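Homoserine O-acetyltransferase (PDB 5EFZ) hydrolyses ethyl acetate to ethanol and acetate, and also other short-chain esters, in the bacterial degradation of methyl ketones. Local coordinates at residues 152-157 with 171-176; 183-188 with 273-278; 300-305 with 326-331; 305-310 with 332-337. All blocks are in the same frame, centred on the assembly; numbering follows the deposited sequence.

Overall arrangement
Interactions 1 and 4 are wholly buried and meet the same acetate ion, one through a backbone N-H beside Ser151, the probable nucleophile, the other through the imidazole of His334. Interaction 1 is bare alanine-and-methyl packing of a helix on the central sheet. Interaction 2, also largely buried, adds aromatic rings, one side-chain amide and a carboxylate where two helices outside the sheet meet; its Asp184 and Trp273 touch the phenylalanines of interaction 4. Interaction 3 is only partly buried and mostly backbone-bonded. It joins the same two loops as interaction 4 and shares Asp305 with it, while backbone bonds from Met300 tie it to 171-176 of interaction 1.

Interaction 1. Residues 152-157 with 171-176; sequences MGAQQT and AAAIAG. With ACT (acetate ion), chain O.
Thr157 turns one face of helix 152-163 onto strand 170-174, and its two branches do different work. From CB, the methyl CG2 lies anti to the backbone N (OG1 at chi1 -65°) and reaches across to Ala171 CB at 3.8 Å and to the carbonyl O of Ala172 at 3.7 Å. The other branch, OG1, folds back on its own helix and bonds to Gly153 O at 2.9 Å; that oxygen also takes Thr157 N, the two arriving from opposite faces of the carbonyl plane. Threonine suits the place, since its hydroxyl is satisfied within the helix while its methyl meets the strand. A serine here would keep the hydroxyl but lack CG2, and would probably leave a gap over Ala171 and Ala172. One turn earlier Ala154 CB sits 3.4 Å from Ile174 O and 3.7 Å from Gly176 CA, so close that a side chain on Gly176 would collide with it. Small residues let the axes of the two short segments approach to 7.0 Å. At the helix start, Met152 N donates to acetate OXT at 3.2 Å in a nearly straight bond (173°). The acetate, probably from the crystallisation liquor, also bonds Ser151, the probable nucleophile, consistent with an oxyanion hole after a nucleophile elbow. Helix and strand belong to the beta-alpha-beta unit 146-150, 152-163, 170-174, with helix 342-356 packed against Ala172 and Ile174.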
loop_
_atom_site.group_PDB
_atom_site.type_symbol
_atom_site.label_atom_id
_atom_site.label_comp_id
_atom_site.label_asym_id
_atom_site.label_seq_id
_atom_site.Cartn_x
_atom_site.Cartn_y
_atom_site.Cartn_z
ATOM N N MET A 152 0.908 7.209 15.641
ATOM C CA MET A 152 1.637 6.878 16.889
ATOM C C MET A 152 1.157 7.708 18.079
ATOM O O MET A 152 1.229 7.258 19.232
ATOM C CB MET A 152 3.144 7.092 16.736
ATOM C CG MET A 152 3.785 6.082 15.824
ATOM S SD MET A 152 5.591 6.158 15.945
ATOM C CE MET A 152 5.810 5.308 17.506
ATOM N N GLY A 153 0.694 8.920 17.794
ATOM C CA GLY A 153 0.051 9.758 18.805
ATOM C C GLY A 153 -1.231 9.116 19.349
ATOM O O GLY A 153 -1.538 9.254 20.528
ATOM N N ALA A 154 -1.977 8.443 18.475
ATOM C CA ALA A 154 -3.170 7.677 18.854
ATOM C C ALA A 154 -2.779 6.428 19.651
ATOM O O ALA A 154 -3.466 6.030 20.613
ATOM C CB ALA A 154 -3.981 7.272 17.591
ATOM N N GLN A 155 -1.702 5.768 19.247
ATOM C CA GLN A 155 -1.217 4.643 20.044
ATOM C C GLN A 155 -0.930 5.051 21.480
ATOM O O GLN A 155 -1.321 4.343 22.411
ATOM C CB GLN A 155 0.067 4.084 19.439
ATOM C CG GLN A 155 -0.134 3.390 18.075
ATOM C CD GLN A 155 1.186 2.797 17.583
ATOM O OE1 GLN A 155 2.203 3.494 17.554
ATOM N NE2 GLN A 155 1.182 1.498 17.257
ATOM N N GLN A 156 -0.250 6.192 21.668
ATOM C CA GLN A 156 -0.016 6.696 23.022
ATOM C C GLN A 156 -1.317 7.096 23.736
ATOM O O GLN A 156 -1.434 6.960 24.951
ATOM C CB GLN A 156 0.937 7.895 22.987
ATOM C CG GLN A 156 2.379 7.490 22.559
ATOM C CD GLN A 156 3.206 8.690 22.147
ATOM O OE1 GLN A 156 3.795 9.373 22.993
ATOM N NE2 GLN A 156 3.213 8.984 20.840
ATOM N N THR A 157 -2.275 7.623 22.978
ATOM C CA THR A 157 -3.575 7.978 23.536
ATOM C C THR A 157 -4.295 6.760 24.128
ATOM O O THR A 157 -4.798 6.816 25.262
ATOM C CB THR A 157 -4.447 8.672 22.454
ATOM O OG1 THR A 157 -3.835 9.928 22.101
ATOM C CG2 THR A 157 -5.914 8.937 22.962
ATOM N N ALA A 171 -10.632 10.970 25.502
ATOM C CA ALA A 171 -9.575 10.496 24.632
ATOM C C ALA A 171 -10.050 10.614 23.192
ATOM O O ALA A 171 -11.196 10.285 22.868
ATOM C CB ALA A 171 -9.189 9.036 24.969
ATOM N N ALA A 172 -9.176 11.114 22.337
ATOM C CA ALA A 172 -9.456 11.165 20.914
ATOM C C ALA A 172 -8.309 10.496 20.173
ATOM O O ALA A 172 -7.164 11.008 20.123
ATOM C CB ALA A 172 -9.669 12.615 20.430
ATOM N N ALA A 173 -8.623 9.344 19.587
ATOM C CA ALA A 173 -7.623 8.538 18.875
ATOM C C ALA A 173 -7.817 8.689 17.393
ATOM O O ALA A 173 -8.747 8.099 16.820
ATOM C CB ALA A 173 -7.710 7.078 19.275
ATOM N N ILE A 174 -6.978 9.522 16.778
ATOM C CA ILE A 174 -7.097 9.812 15.348
ATOM C C ILE A 174 -6.157 8.929 14.529
ATOM O O ILE A 174 -4.949 8.904 14.793
ATOM C CB ILE A 174 -6.769 11.264 15.048
ATOM C CG1 ILE A 174 -7.598 12.225 15.946
ATOM C CG2 ILE A 174 -7.020 11.555 13.575
ATOM C CD1 ILE A 174 -6.984 13.624 16.020
ATOM N N ALA A 175 -6.722 8.194 13.565
ATOM C CA ALA A 175 -5.939 7.431 12.615
ATOM C C ALA A 175 -4.874 6.543 13.296
ATOM O O ALA A 175 -3.695 6.552 12.926
ATOM C CB ALA A 175 -5.298 8.393 11.605
ATOM N N GLY A 176 -5.301 5.732 14.252
ATOM C CA GLY A 176 -4.378 4.788 14.863
ATOM C C GLY A 176 -5.130 3.738 15.663
ATOM O O GLY A 176 -6.335 3.885 15.937
HETATM C C ACT O . 2.536 8.472 11.946
HETATM O O ACT O . 1.933 7.599 11.259
HETATM O OXT ACT O . 2.692 8.236 13.191
HETATM C CH3 ACT O . 3.012 9.732 11.306
#

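Interaction 2. Residues 183-188 with 273-278; sequences HDFLFT and WQRGDV
Trp273 meets Asp184, and Gln274 meets Phe185, each pair joining helix 182-196 to the end of helix 263-274. With CG anti to the backbone N (chi1 167°), the indole of Trp273 is carried to Asp184, where NE1 gives its hydrogen to OD2 at 3.0 Å. The bond is bent (139°) and lies on the syn side, but tilted out of the carboxylate plane; Asn180 is a second donor to the same oxygen. Over the indole, Thr188 OG1 stands 3.2 Å above the ring plane, with its CG2 packed beside it. Phe187 CE2 comes to 3.7 Å from Trp273 CH2. Tryptophan suits the place by joining a broad face to a single N-H. The flat amide of Gln274 lies on the Phe185 ring, planes only 10° apart, while its NE2 bonds Phe185 O at 3.2 Å. Both helices lie outside the central sheet of the alpha/beta-hydrolase fold, close to its active site. A leucine in place of Trp273 lacks the indole N-H and ring, and would probably leave Asp184 OD2 to Asn180 alone of these two donors and open a gap against Thr188 and Phe187. Farther out, Arg275 NH1 holds Gln274 OE1 at 2.9 Å, steadying the amide, and its guanidinium lays one face against Phe185 CE2. Leu225 of the second subunit packs on Phe187.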
loop_
_atom_site.group_PDB
_atom_site.type_symbol
_atom_site.label_atom_id
_atom_site.label_comp_id
_atom_site.label_asym_id
_atom_site.label_seq_id
_atom_site.Cartn_x
_atom_site.Cartn_y
_atom_site.Cartn_z
ATOM N N HIS A 183 -0.430 -6.615 9.352
ATOM C CA HIS A 183 -0.222 -5.898 8.096
ATOM C C HIS A 183 0.545 -4.599 8.359
ATOM O O HIS A 183 1.405 -4.205 7.569
ATOM C CB HIS A 183 -1.579 -5.623 7.401
ATOM C CG HIS A 183 -1.475 -4.846 6.124
ATOM N ND1 HIS A 183 -1.625 -3.469 6.072
ATOM C CD2 HIS A 183 -1.297 -5.256 4.845
ATOM C CE1 HIS A 183 -1.487 -3.066 4.818
ATOM N NE2 HIS A 183 -1.290 -4.127 4.055
ATOM N N ASP A 184 0.220 -3.916 9.456
ATOM C CA ASP A 184 0.896 -2.651 9.732
ATOM C C ASP A 184 2.357 -2.917 10.128
ATOM O O ASP A 184 3.277 -2.161 9.770
ATOM C CB ASP A 184 0.156 -1.893 10.834
ATOM C CG ASP A 184 0.596 -0.459 10.945
ATOM O OD1 ASP A 184 1.024 0.129 9.920
ATOM O OD2 ASP A 184 0.494 0.095 12.058
ATOM N N PHE A 185 2.560 -4.004 10.875
ATOM C CA PHE A 185 3.906 -4.427 11.237
ATOM C C PHE A 185 4.759 -4.703 10.000
ATOM O O PHE A 185 5.924 -4.298 9.927
ATOM C CB PHE A 185 3.846 -5.681 12.110
ATOM C CG PHE A 185 5.191 -6.111 12.667
ATOM C CD1 PHE A 185 6.077 -6.875 11.904
ATOM C CD2 PHE A 185 5.532 -5.814 13.982
ATOM C CE1 PHE A 185 7.322 -7.274 12.433
ATOM C CE2 PHE A 185 6.758 -6.222 14.510
ATOM C CZ PHE A 185 7.652 -6.939 13.738
ATOM N N LEU A 186 4.178 -5.390 9.017
ATOM C CA LEU A 186 4.887 -5.612 7.744
ATOM C C LEU A 186 5.235 -4.308 7.003
ATOM O O LEU A 186 6.352 -4.144 6.468
ATOM C CB LEU A 186 4.042 -6.503 6.835
ATOM C CG LEU A 186 4.612 -6.707 5.417
ATOM C CD1 LEU A 186 5.896 -7.553 5.455
ATOM C CD2 LEU A 186 3.552 -7.384 4.547
ATOM N N PHE A 187 4.270 -3.388 6.923
ATOM C CA PHE A 187 4.533 -2.090 6.326
ATOM C C PHE A 187 5.743 -1.415 6.977
ATOM O O PHE A 187 6.648 -0.934 6.309
ATOM C CB PHE A 187 3.302 -1.201 6.489
ATOM C CG PHE A 187 3.517 0.236 6.089
ATOM C CD1 PHE A 187 4.184 0.561 4.925
ATOM C CD2 PHE A 187 2.955 1.271 6.855
ATOM C CE1 PHE A 187 4.339 1.934 4.541
ATOM C CE2 PHE A 187 3.130 2.627 6.487
ATOM C CZ PHE A 187 3.810 2.947 5.337
ATOM N N THR A 188 5.740 -1.380 8.303
ATOM C CA THR A 188 6.836 -0.720 9.002
ATOM C C THR A 188 8.138 -1.508 8.849
ATOM O O THR A 188 9.203 -0.920 8.757
ATOM C CB THR A 188 6.487 -0.531 10.457
ATOM O OG1 THR A 188 5.209 0.154 10.518
ATOM C CG2 THR A 188 7.571 0.350 11.123
ATOM N N TRP A 273 6.484 1.879 17.082
ATOM C CA TRP A 273 5.225 1.852 16.337
ATOM C C TRP A 273 4.792 0.406 16.074
ATOM O O TRP A 273 3.627 0.043 16.281
ATOM C CB TRP A 273 5.428 2.650 15.031
ATOM C CG TRP A 273 4.392 2.557 13.922
ATOM C CD1 TRP A 273 3.098 2.082 13.977
ATOM C CD2 TRP A 273 4.620 2.957 12.563
ATOM N NE1 TRP A 273 2.517 2.166 12.702
ATOM C CE2 TRP A 273 3.436 2.704 11.832
ATOM C CE3 TRP A 273 5.727 3.492 11.897
ATOM C CZ2 TRP A 273 3.330 2.981 10.452
ATOM C CZ3 TRP A 273 5.623 3.759 10.521
ATOM C CH2 TRP A 273 4.431 3.505 9.826
ATOM N N GLN A 274 5.724 -0.427 15.612
ATOM C CA GLN A 274 5.401 -1.830 15.325
ATOM C C GLN A 274 4.768 -2.589 16.490
ATOM O O GLN A 274 4.029 -3.555 16.294
ATOM C CB GLN A 274 6.678 -2.586 14.932
ATOM C CG GLN A 274 7.137 -2.313 13.515
ATOM C CD GLN A 274 8.348 -3.154 13.150
ATOM O OE1 GLN A 274 9.326 -3.212 13.911
ATOM N NE2 GLN A 274 8.290 -3.833 11.989
ATOM N N ARG A 275 5.118 -2.183 17.701
ATOM C CA ARG A 275 4.786 -2.984 18.891
ATOM C C ARG A 275 3.747 -2.366 19.810
ATOM O O ARG A 275 3.472 -2.921 20.874
ATOM C CB ARG A 275 6.072 -3.264 19.664
ATOM C CG ARG A 275 6.884 -4.397 19.005
ATOM C CD ARG A 275 8.353 -4.332 19.329
ATOM N NE ARG A 275 9.073 -5.335 18.527
ATOM C CZ ARG A 275 9.492 -5.120 17.278
ATOM N NH1 ARG A 275 9.293 -3.942 16.687
ATOM N NH2 ARG A 275 10.096 -6.090 16.611
ATOM N N GLY A 276 3.144 -1.254 19.386
ATOM C CA GLY A 276 2.066 -0.641 20.184
ATOM C C GLY A 276 0.992 -1.694 20.486
ATOM O O GLY A 276 0.455 -2.310 19.573
ATOM N N ASP A 277 0.696 -1.921 21.765
ATOM C CA ASP A 277 -0.186 -3.009 22.166
ATOM C C ASP A 277 -0.655 -2.818 23.617
ATOM O O ASP A 277 0.053 -3.184 24.548
ATOM C CB ASP A 277 0.526 -4.369 22.006
ATOM C CG ASP A 277 -0.333 -5.532 22.446
ATOM O OD1 ASP A 277 -1.548 -5.350 22.720
ATOM O OD2 ASP A 277 0.211 -6.648 22.532
ATOM N N VAL A 278 -1.842 -2.241 23.808
ATOM C CA VAL A 278 -2.348 -2.011 25.165
ATOM C C VAL A 278 -2.738 -3.329 25.842
ATOM O O VAL A 278 -2.947 -3.352 27.054
ATOM C CB VAL A 278 -3.591 -1.058 25.178
ATOM C CG1 VAL A 278 -3.257 0.314 24.562
ATOM C CG2 VAL A 278 -4.791 -1.692 24.423
#

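Interaction 3. Residues 300-305 with 326-331; sequences MPISHD and RPLRSI
Met300 and Leu328 form the apolar centre, where the methyl CE lies 3.4 Å from Leu328 CD2, closer than carbons usually pack. The bend at chi3 (67°) brings that methyl round to the leucine, while Met300 CG lies against the carbonyl O of Arg326. A flexible, unbranched thioether suits a side chain that must curl in this way. Next to it Pro301 and Pro327 lie side by side, their rings pointing the same way, and on the inner side Ile302 CG1 approaches Leu328 CD1 while CG2 rests on Ser330. Pro301 has no N-H to give, but its carbonyl O accepts from Leu328 N at 2.8 Å, and Leu328 O in turn accepts from Ser303 N at 2.8 Å. The two bonds make a single beta bridge between Ile302 and Leu328. Beyond it, Ser303 begins the polar edge. Its OG, set between the backbone N and the carbonyl carbon (chi1 61°), accepts from Ser330 N at 2.9 Å and shares a hydrogen bond with His304 ND1 at 2.8 Å, meeting the imidazole at its edge and in its plane. That bond helps fix the ring's rotation, and Ile331 CG2 then covers one ring face, 3.7 Å above the plane. A type I turn from Ile302 leads the chain on to Asp305, the probable acid of the active site. Both segments continue from the neighbouring parallel strands 296-300 and 324-325 at the edge of the sheet; helix 342-356 packs on Met300 and Ile302, and helix 310-317 covers Pro301.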
loop_
_atom_site.group_PDB
_atom_site.type_symbol
_atom_site.label_atom_id
_atom_site.label_comp_id
_atom_site.label_asym_id
_atom_site.label_seq_id
_atom_site.Cartn_x
_atom_site.Cartn_y
_atom_site.Cartn_z
ATOM N N MET A 300 -11.432 7.815 15.711
ATOM C CA MET A 300 -11.544 8.621 14.489
ATOM C C MET A 300 -10.529 8.214 13.426
ATOM O O MET A 300 -9.548 8.907 13.191
ATOM C CB MET A 300 -11.399 10.127 14.844
ATOM C CG MET A 300 -12.457 10.569 15.913
ATOM S SD MET A 300 -12.336 12.327 16.291
ATOM C CE MET A 300 -12.841 13.035 14.776
ATOM N N PRO A 301 -10.794 7.089 12.753
ATOM C CA PRO A 301 -9.943 6.770 11.599
ATOM C C PRO A 301 -10.172 7.774 10.464
ATOM O O PRO A 301 -11.204 8.446 10.463
ATOM C CB PRO A 301 -10.428 5.379 11.180
ATOM C CG PRO A 301 -11.928 5.374 11.588
ATOM C CD PRO A 301 -11.915 6.142 12.919
ATOM N N ILE A 302 -9.237 7.844 9.517
ATOM C CA ILE A 302 -9.404 8.658 8.321
ATOM C C ILE A 302 -9.923 7.708 7.257
ATOM O O ILE A 302 -9.395 6.605 7.125
ATOM C CB ILE A 302 -8.082 9.338 7.924
ATOM C CG1 ILE A 302 -7.745 10.414 9.001
ATOM C CG2 ILE A 302 -8.144 9.914 6.465
ATOM C CD1 ILE A 302 -6.325 10.995 8.913
ATOM N N SER A 303 -10.979 8.123 6.546
ATOM C CA SER A 303 -11.716 7.219 5.666
ATOM C C SER A 303 -10.838 6.453 4.670
ATOM O O SER A 303 -11.044 5.236 4.453
ATOM C CB SER A 303 -12.822 8.003 4.908
ATOM O OG SER A 303 -12.260 9.036 4.099
ATOM N N HIS A 304 -9.851 7.132 4.072
ATOM C CA HIS A 304 -9.058 6.518 3.008
ATOM C C HIS A 304 -7.640 6.140 3.487
ATOM O O HIS A 304 -6.742 5.918 2.680
ATOM C CB HIS A 304 -8.987 7.461 1.776
ATOM C CG HIS A 304 -10.276 7.565 1.023
ATOM N ND1 HIS A 304 -11.437 8.093 1.577
ATOM C CD2 HIS A 304 -10.624 7.170 -0.227
ATOM C CE1 HIS A 304 -12.404 8.049 0.693
ATOM N NE2 HIS A 304 -11.936 7.495 -0.425
ATOM N N ASP A 305 -7.453 6.057 4.802
ATOM C CA ASP A 305 -6.184 5.559 5.379
ATOM C C ASP A 305 -5.928 4.124 4.902
ATOM O O ASP A 305 -6.755 3.234 5.101
ATOM C CB ASP A 305 -6.253 5.644 6.928
ATOM C CG ASP A 305 -4.899 5.459 7.610
ATOM O OD1 ASP A 305 -4.079 4.628 7.147
ATOM O OD2 ASP A 305 -4.657 6.181 8.616
ATOM N N ARG A 326 -16.325 7.948 15.040
ATOM C CA ARG A 326 -16.464 9.154 14.226
ATOM C C ARG A 326 -15.362 9.269 13.158
ATOM O O ARG A 326 -14.415 10.018 13.325
ATOM C CB ARG A 326 -16.448 10.384 15.124
ATOM C CG ARG A 326 -17.775 10.516 15.919
ATOM C CD ARG A 326 -17.697 11.495 17.033
ATOM N NE ARG A 326 -18.986 11.663 17.722
ATOM C CZ ARG A 326 -19.638 12.813 17.828
ATOM N NH1 ARG A 326 -19.141 13.895 17.262
ATOM N NH2 ARG A 326 -20.789 12.884 18.496
ATOM N N PRO A 327 -15.520 8.539 12.057
ATOM C CA PRO A 327 -14.472 8.596 11.020
ATOM C C PRO A 327 -14.360 10.009 10.438
ATOM O O PRO A 327 -15.398 10.682 10.280
ATOM C CB PRO A 327 -14.965 7.620 9.943
ATOM C CG PRO A 327 -16.047 6.825 10.579
ATOM C CD PRO A 327 -16.657 7.702 11.655
ATOM N N LEU A 328 -13.139 10.409 10.094
ATOM C CA LEU A 328 -12.874 11.652 9.387
ATOM C C LEU A 328 -12.917 11.363 7.890
ATOM O O LEU A 328 -12.242 10.444 7.426
ATOM C CB LEU A 328 -11.502 12.205 9.769
ATOM C CG LEU A 328 -11.412 12.579 11.252
ATOM C CD1 LEU A 328 -9.980 12.911 11.566
ATOM C CD2 LEU A 328 -12.304 13.799 11.521
ATOM N N ARG A 329 -13.672 12.139 7.131
ATOM C CA ARG A 329 -13.838 11.828 5.704
ATOM C C ARG A 329 -12.749 12.585 4.963
ATOM O O ARG A 329 -12.780 13.821 4.924
ATOM C CB ARG A 329 -15.229 12.245 5.197
ATOM C CG ARG A 329 -16.358 11.450 5.837
ATOM C CD ARG A 329 -17.738 12.082 5.663
ATOM N NE ARG A 329 -18.706 11.169 6.264
ATOM C CZ ARG A 329 -19.609 10.457 5.592
ATOM N NH1 ARG A 329 -19.754 10.612 4.287
ATOM N NH2 ARG A 329 -20.403 9.622 6.246
ATOM N N SER A 330 -11.778 11.869 4.402
ATOM C CA SER A 330 -10.732 12.531 3.644
ATOM C C SER A 330 -10.051 11.568 2.689
ATOM O O SER A 330 -9.524 10.538 3.122
ATOM C CB SER A 330 -9.666 13.124 4.593
ATOM O OG SER A 330 -8.617 13.674 3.806
ATOM N N ILE A 331 -10.026 11.910 1.405
ATOM C CA ILE A 331 -9.294 11.069 0.455
ATOM C C ILE A 331 -7.782 11.256 0.613
ATOM O O ILE A 331 -7.002 10.567 -0.064
ATOM C CB ILE A 331 -9.707 11.357 -1.007
ATOM C CG1 ILE A 331 -9.348 12.795 -1.393
ATOM C CG2 ILE A 331 -11.226 11.067 -1.222
ATOM C CD1 ILE A 331 -9.489 13.072 -2.854
#

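Interaction 4. Residues 305-310 with 332-337; sequences DQFFTV and DGHLGL. With ACT (acetate ion), chain O.
Asp305 opens the segment and reaches His334 with OD2, which accepts from ND1 at 2.6 Å along a nearly straight path (166°). The nitrogen approaches on the syn side, somewhat out of the carboxylate plane, with OD2 in the plane of the imidazole; the two flat groups are turned 71° apart. The other oxygen, OD1, is gripped by two backbone donors, Phe307 N and Phe308 N, each at 2.9 Å. The Asx turn to Phe307 N and the further bond to Phe308 N fix the rotation of the carboxylate, a place that suits a short, double-ended aspartate. Phe307 follows with CG between its backbone N and carbonyl carbon (chi1 58°), a rotation that carries the ring over the histidine: CZ sits 3.2 Å above the centre of one imidazole face. Leu337 CD1 lies toward the rim of the opposite face, so the ring is held between two apolar groups. Phe308 presents its edge, CD2 lying 3.6 Å from His334 CE1. On the other segment Gly333, with positive phi, brings its backbone close to Asp305 N. The far nitrogen, His334 NE2, donates to acetate O at 2.7 Å, and the acetate also bonds Ser151. The arrangement of Asp305 and His334 beside Ser151 is that of the Ser-His-Asp catalytic triad of alpha/beta hydrolases, in which they probably serve as acid, base and nucleophile.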
loop_
_atom_site.group_PDB
_atom_site.type_symbol
_atom_site.label_atom_id
_atom_site.label_comp_id
_atom_site.label_asym_id
_atom_site.label_seq_id
_atom_site.Cartn_x
_atom_site.Cartn_y
_atom_site.Cartn_z
ATOM N N ASP A 305 -7.453 6.057 4.802
ATOM C CA ASP A 305 -6.184 5.559 5.379
ATOM C C ASP A 305 -5.928 4.124 4.902
ATOM O O ASP A 305 -6.755 3.234 5.101
ATOM C CB ASP A 305 -6.253 5.644 6.928
ATOM C CG ASP A 305 -4.899 5.459 7.610
ATOM O OD1 ASP A 305 -4.079 4.628 7.147
ATOM O OD2 ASP A 305 -4.657 6.181 8.616
ATOM N N GLN A 306 -4.780 3.897 4.262
ATOM C CA GLN A 306 -4.424 2.597 3.725
ATOM C C GLN A 306 -3.929 1.586 4.744
ATOM O O GLN A 306 -3.841 0.401 4.404
ATOM C CB GLN A 306 -3.356 2.776 2.652
ATOM C CG GLN A 306 -3.771 3.746 1.559
ATOM C CD GLN A 306 -5.014 3.301 0.828
ATOM O OE1 GLN A 306 -5.088 2.164 0.359
ATOM N NE2 GLN A 306 -6.006 4.199 0.717
ATOM N N PHE A 307 -3.535 2.011 5.941
ATOM C CA PHE A 307 -2.962 1.016 6.852
ATOM C C PHE A 307 -3.492 1.049 8.276
ATOM O O PHE A 307 -3.369 0.048 8.987
ATOM C CB PHE A 307 -1.408 1.086 6.839
ATOM C CG PHE A 307 -0.835 2.400 7.210
ATOM C CD1 PHE A 307 -0.441 2.646 8.518
ATOM C CD2 PHE A 307 -0.614 3.371 6.252
ATOM C CE1 PHE A 307 0.112 3.857 8.875
ATOM C CE2 PHE A 307 -0.061 4.584 6.595
ATOM C CZ PHE A 307 0.311 4.827 7.917
ATOM N N PHE A 308 -4.116 2.152 8.697
ATOM C CA PHE A 308 -4.914 2.115 9.920
ATOM C C PHE A 308 -6.365 2.249 9.436
ATOM O O PHE A 308 -6.872 3.353 9.351
ATOM C CB PHE A 308 -4.544 3.251 10.887
ATOM C CG PHE A 308 -3.305 3.009 11.704
ATOM C CD1 PHE A 308 -3.228 1.915 12.565
ATOM C CD2 PHE A 308 -2.251 3.911 11.668
ATOM C CE1 PHE A 308 -2.084 1.705 13.348
ATOM C CE2 PHE A 308 -1.105 3.722 12.460
ATOM C CZ PHE A 308 -1.027 2.623 13.302
ATOM N N THR A 309 -7.013 1.146 9.052
ATOM C CA THR A 309 -8.264 1.268 8.300
ATOM C C THR A 309 -9.474 1.559 9.162
ATOM O O THR A 309 -9.453 1.371 10.385
ATOM C CB THR A 309 -8.556 0.011 7.497
ATOM O OG1 THR A 309 -8.960 -1.036 8.391
ATOM C CG2 THR A 309 -7.273 -0.412 6.744
ATOM N N VAL A 310 -10.529 2.018 8.501
ATOM C CA VAL A 310 -11.811 2.232 9.173
ATOM C C VAL A 310 -12.250 0.934 9.858
ATOM O O VAL A 310 -12.757 0.953 10.998
ATOM C CB VAL A 310 -12.874 2.724 8.152
ATOM C CG1 VAL A 310 -14.243 2.651 8.718
ATOM C CG2 VAL A 310 -12.541 4.149 7.700
ATOM N N ASP A 332 -7.346 12.179 1.487
ATOM C CA ASP A 332 -5.898 12.366 1.673
ATOM C C ASP A 332 -5.327 11.200 2.479
ATOM O O ASP A 332 -4.120 11.014 2.535
ATOM C CB ASP A 332 -5.551 13.691 2.383
ATOM C CG ASP A 332 -5.754 14.914 1.489
ATOM O OD1 ASP A 332 -6.531 14.846 0.506
ATOM O OD2 ASP A 332 -5.162 15.971 1.778
ATOM N N GLY A 333 -6.188 10.400 3.089
ATOM C CA GLY A 333 -5.694 9.189 3.741
ATOM C C GLY A 333 -4.833 9.524 4.949
ATOM O O GLY A 333 -4.962 10.590 5.582
ATOM N N HIS A 334 -3.895 8.625 5.241
ATOM C CA HIS A 334 -3.167 8.759 6.493
ATOM C C HIS A 334 -2.483 10.114 6.673
ATOM O O HIS A 334 -2.554 10.754 7.759
ATOM C CB HIS A 334 -2.130 7.643 6.587
ATOM C CG HIS A 334 -1.523 7.547 7.948
ATOM N ND1 HIS A 334 -2.195 6.980 9.017
ATOM C CD2 HIS A 334 -0.325 7.976 8.427
ATOM C CE1 HIS A 334 -1.415 7.034 10.094
ATOM N NE2 HIS A 334 -0.277 7.635 9.765
ATOM N N LEU A 335 -1.801 10.578 5.624
ATOM C CA LEU A 335 -1.005 11.800 5.774
ATOM C C LEU A 335 -1.852 13.066 5.652
ATOM O O LEU A 335 -1.315 14.180 5.695
ATOM C CB LEU A 335 0.148 11.828 4.764
ATOM C CG LEU A 335 1.209 10.776 5.100
ATOM C CD1 LEU A 335 2.306 10.729 4.023
ATOM C CD2 LEU A 335 1.795 11.031 6.505
ATOM N N GLY A 336 -3.176 12.908 5.582
ATOM C CA GLY A 336 -4.083 14.010 5.899
ATOM C C GLY A 336 -3.804 14.515 7.315
ATOM O O GLY A 336 -4.193 15.622 7.661
ATOM N N LEU A 337 -3.085 13.739 8.131
ATOM C CA LEU A 337 -2.671 14.232 9.447
ATOM C C LEU A 337 -1.768 15.460 9.326
ATOM O O LEU A 337 -1.675 16.253 10.258
ATOM C CB LEU A 337 -1.940 13.146 10.248
ATOM C CG LEU A 337 -2.795 11.998 10.799
ATOM C CD1 LEU A 337 -1.879 10.883 11.321
ATOM C CD2 LEU A 337 -3.740 12.503 11.906
HETATM C C ACT O . 2.536 8.472 11.946
HETATM O O ACT O . 1.933 7.599 11.259
HETATM O OXT ACT O . 2.692 8.236 13.191
HETATM C CH3 ACT O . 3.012 9.732 11.306
#